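Local coordinates for mevalonate kinase (PDB 2X7I), which probably catalyses the ATP-dependent phosphorylation of mevalonate to 5-phosphomevalonate, an early step of isoprenoid synthesis, at residues G37-L42 against L101-A106. Sequence-based numbering, arbitrary orientation.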
ATOM      1  N   GLY A  37      -0.202  -3.869   6.619  1.00 55.60           N
ATOM      2  CA  GLY A  37       0.385  -4.708   5.569  1.00 55.74           C
ATOM      3  C   GLY A  37       1.860  -4.915   5.840  1.00 56.35           C
ATOM      4  O   GLY A  37       2.579  -3.957   6.089  1.00 56.77           O
ATOM      5  N   LYS A  38       2.303  -6.168   5.818  1.00 57.41           N
ATOM      6  CA  LYS A  38       3.690  -6.513   6.122  1.00 57.87           C
ATOM      7  C   LYS A  38       4.246  -7.493   5.096  1.00 56.61           C
ATOM      8  O   LYS A  38       3.637  -8.520   4.811  1.00 56.58           O
ATOM      9  CB  LYS A  38       3.809  -7.118   7.521  1.00 59.87           C
ATOM     10  CG  LYS A  38       3.589  -6.106   8.670  1.00 63.81           C
ATOM     11  CD  LYS A  38       4.770  -5.105   8.812  1.00 64.70           C
ATOM     12  CE  LYS A  38       4.307  -3.713   9.234  1.00 64.82           C
ATOM     13  NZ  LYS A  38       3.791  -3.658  10.642  1.00 66.87           N
ATOM     14  N   ILE A  39       5.409  -7.154   4.551  1.00 55.30           N
ATOM     15  CA  ILE A  39       6.186  -8.066   3.744  1.00 54.47           C
ATOM     16  C   ILE A  39       7.489  -8.351   4.484  1.00 55.20           C
ATOM     17  O   ILE A  39       8.181  -7.416   4.889  1.00 55.79           O
ATOM     18  CB  ILE A  39       6.466  -7.476   2.358  1.00 52.91           C
ATOM     19  CG1 ILE A  39       5.140  -7.285   1.609  1.00 52.35           C
ATOM     20  CG2 ILE A  39       7.428  -8.358   1.584  1.00 52.22           C
ATOM     21  CD1 ILE A  39       5.209  -7.545   0.111  1.00 52.20           C
ATOM     22  N   LYS A  40       7.800  -9.638   4.668  1.00 55.27           N
ATOM     23  CA  LYS A  40       9.029 -10.082   5.321  1.00 55.71           C
ATOM     24  C   LYS A  40       9.884 -10.881   4.334  1.00 54.26           C
ATOM     25  O   LYS A  40       9.380 -11.790   3.672  1.00 53.57           O
ATOM     26  CB  LYS A  40       8.705 -10.986   6.514  1.00 57.61           C
ATOM     27  CG  LYS A  40       7.796 -10.373   7.577  1.00 59.31           C
ATOM     28  CD  LYS A  40       7.426 -11.410   8.623  1.00 61.56           C
ATOM     29  CE  LYS A  40       6.621 -10.803   9.763  1.00 64.13           C
ATOM     30  NZ  LYS A  40       5.286 -10.298   9.310  1.00 63.94           N
ATOM     31  N   VAL A  41      11.174 -10.559   4.260  1.00 53.13           N
ATOM     32  CA  VAL A  41      12.121 -11.328   3.456  1.00 52.21           C
ATOM     33  C   VAL A  41      13.238 -11.889   4.339  1.00 53.67           C
ATOM     34  O   VAL A  41      13.810 -11.175   5.163  1.00 54.35           O
ATOM     35  CB  VAL A  41      12.728 -10.476   2.299  1.00 51.02           C
ATOM     36  CG1 VAL A  41      13.843 -11.250   1.574  1.00 50.15           C
ATOM     37  CG2 VAL A  41      11.628 -10.039   1.323  1.00 48.01           C
ATOM     38  N   LEU A  42      13.531 -13.175   4.163  1.00 54.15           N
ATOM     39  CA  LEU A  42      14.647 -13.835   4.833  1.00 55.86           C
ATOM     40  C   LEU A  42      15.580 -14.435   3.778  1.00 55.70           C
ATOM     41  O   LEU A  42      15.128 -15.119   2.866  1.00 54.55           O
ATOM     42  CB  LEU A  42      14.134 -14.930   5.772  1.00 56.96           C
ATOM     43  CG  LEU A  42      15.190 -15.808   6.450  1.00 59.82           C
ATOM     44  CD1 LEU A  42      16.092 -14.998   7.386  1.00 61.28           C
ATOM     45  CD2 LEU A  42      14.523 -16.961   7.209  1.00 61.31           C
ATOM     46  N   LEU A 101      -1.786  -1.202  -2.776  1.00 48.53           N
ATOM     47  CA  LEU A 101      -1.332  -1.288  -1.378  1.00 47.51           C
ATOM     48  C   LEU A 101       0.202  -1.243  -1.265  1.00 46.12           C
ATOM     49  O   LEU A 101       0.760  -1.444  -0.188  1.00 45.43           O
ATOM     50  CB  LEU A 101      -1.941  -2.508  -0.680  1.00 48.47           C
ATOM     51  CG  LEU A 101      -3.488  -2.500  -0.641  1.00 50.86           C
ATOM     52  CD1 LEU A 101      -4.067  -3.860  -0.307  1.00 51.99           C
ATOM     53  CD2 LEU A 101      -4.046  -1.468   0.315  1.00 50.58           C
ATOM     54  N   GLY A 102       0.871  -0.953  -2.381  1.00 45.83           N
ATOM     55  CA  GLY A 102       2.307  -0.728  -2.392  1.00 45.01           C
ATOM     56  C   GLY A 102       3.103  -2.018  -2.362  1.00 45.22           C
ATOM     57  O   GLY A 102       4.207  -2.064  -1.817  1.00 45.19           O
ATOM     58  N   SER A 103       2.550  -3.057  -2.974  1.00 45.87           N
ATOM     59  CA  SER A 103       3.125  -4.382  -2.923  1.00 46.42           C
ATOM     60  C   SER A 103       4.516  -4.469  -3.560  1.00 46.20           C
ATOM     61  O   SER A 103       5.446  -5.015  -2.973  1.00 46.00           O
ATOM     62  CB  SER A 103       2.181  -5.348  -3.624  1.00 48.31           C
ATOM     63  OG  SER A 103       2.416  -6.653  -3.199  1.00 50.00           O
ATOM     64  N   SER A 104       4.656  -3.947  -4.775  1.00 46.78           N
ATOM     65  CA  SER A 104       5.952  -3.945  -5.443  1.00 46.77           C
ATOM     66  C   SER A 104       7.017  -3.194  -4.631  1.00 45.00           C
ATOM     67  O   SER A 104       8.142  -3.656  -4.494  1.00 44.91           O
ATOM     68  CB  SER A 104       5.833  -3.332  -6.830  1.00 48.13           C
ATOM     69  OG  SER A 104       7.110  -3.276  -7.447  1.00 49.94           O
ATOM     70  N   ALA A 105       6.658  -2.038  -4.099  1.00 43.80           N
ATOM     71  CA  ALA A 105       7.591  -1.248  -3.308  1.00 42.87           C
ATOM     72  C   ALA A 105       7.917  -1.925  -1.970  1.00 42.31           C
ATOM     73  O   ALA A 105       9.062  -1.897  -1.529  1.00 42.37           O
ATOM     74  CB  ALA A 105       7.050   0.150  -3.093  1.00 42.36           C
ATOM     75  N   ALA A 106       6.917  -2.536  -1.337  1.00 42.11           N
ATOM     76  CA  ALA A 106       7.118  -3.253  -0.084  1.00 42.28           C
ATOM     77  C   ALA A 106       8.137  -4.400  -0.232  1.00 42.90           C
ATOM     78  O   ALA A 106       9.096  -4.486   0.544  1.00 42.99           O
ATOM     79  CB  ALA A 106       5.799  -3.785   0.443  1.00 42.47           C
TER
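Ile39 meets Ser103 and Ala106 without any ring, amide or carboxylate between them; the one flat group involved is the peptide that begins at the Ser103 carbonyl, and Ile39 CD1 comes to its oxygen end, 4.0 Å from Ser103 O. The hydroxyl of Ser103 is more distant, its OG lying 4.4 Å from Ile39 CD1, and no hydrogen bond joins the two segments. The closest meeting is aliphatic. The CB methyl of Ala106 rests against the CG1–CD1 arm of Ile39, 3.7 Å from Ile39 CG1 and 3.8 Å from Ile39 CD1. The first torsion selects this arm: CG1 stands opposite the carbonyl carbon and beside the backbone N (chi1 -64°), which places CG2 anti to that N and off the Ala106 methyl. Branching at CB suits isoleucine to a strand, and its longer arm spans the gap to the helix; the single methyl of Ala106 lets the backbones approach, with Ile39 CA 6.2 Å from Ala106 CA. Along strand 29-45 the side chains alternate: Ile39 faces helix 103-119, where it also touches Val107 and Ala110, while Lys38 and Lys40 point away, Lys38 touching Thr12 and Lys40 touching Tyr8 and Glu10, all of strand 6-16. At the helix start, Gly102 is the N-cap, with a positive phi of 79° that glycine adopts easily, and Ala106 N donates to Gly102 O at 2.8 Å. The Gly-Leu-Gly-Ser-Ser-Ala-Ala sequence is the glycine-rich phosphate-binding motif of GHMP kinases, so the bound citrate probably marks the nucleotide phosphate site. Chemically, Ile39 packs against the first helical turn by dispersion, while the N-H groups of Ser103 and Ser104 hydrogen-bond the citrate and that of Gly102 does so weakly.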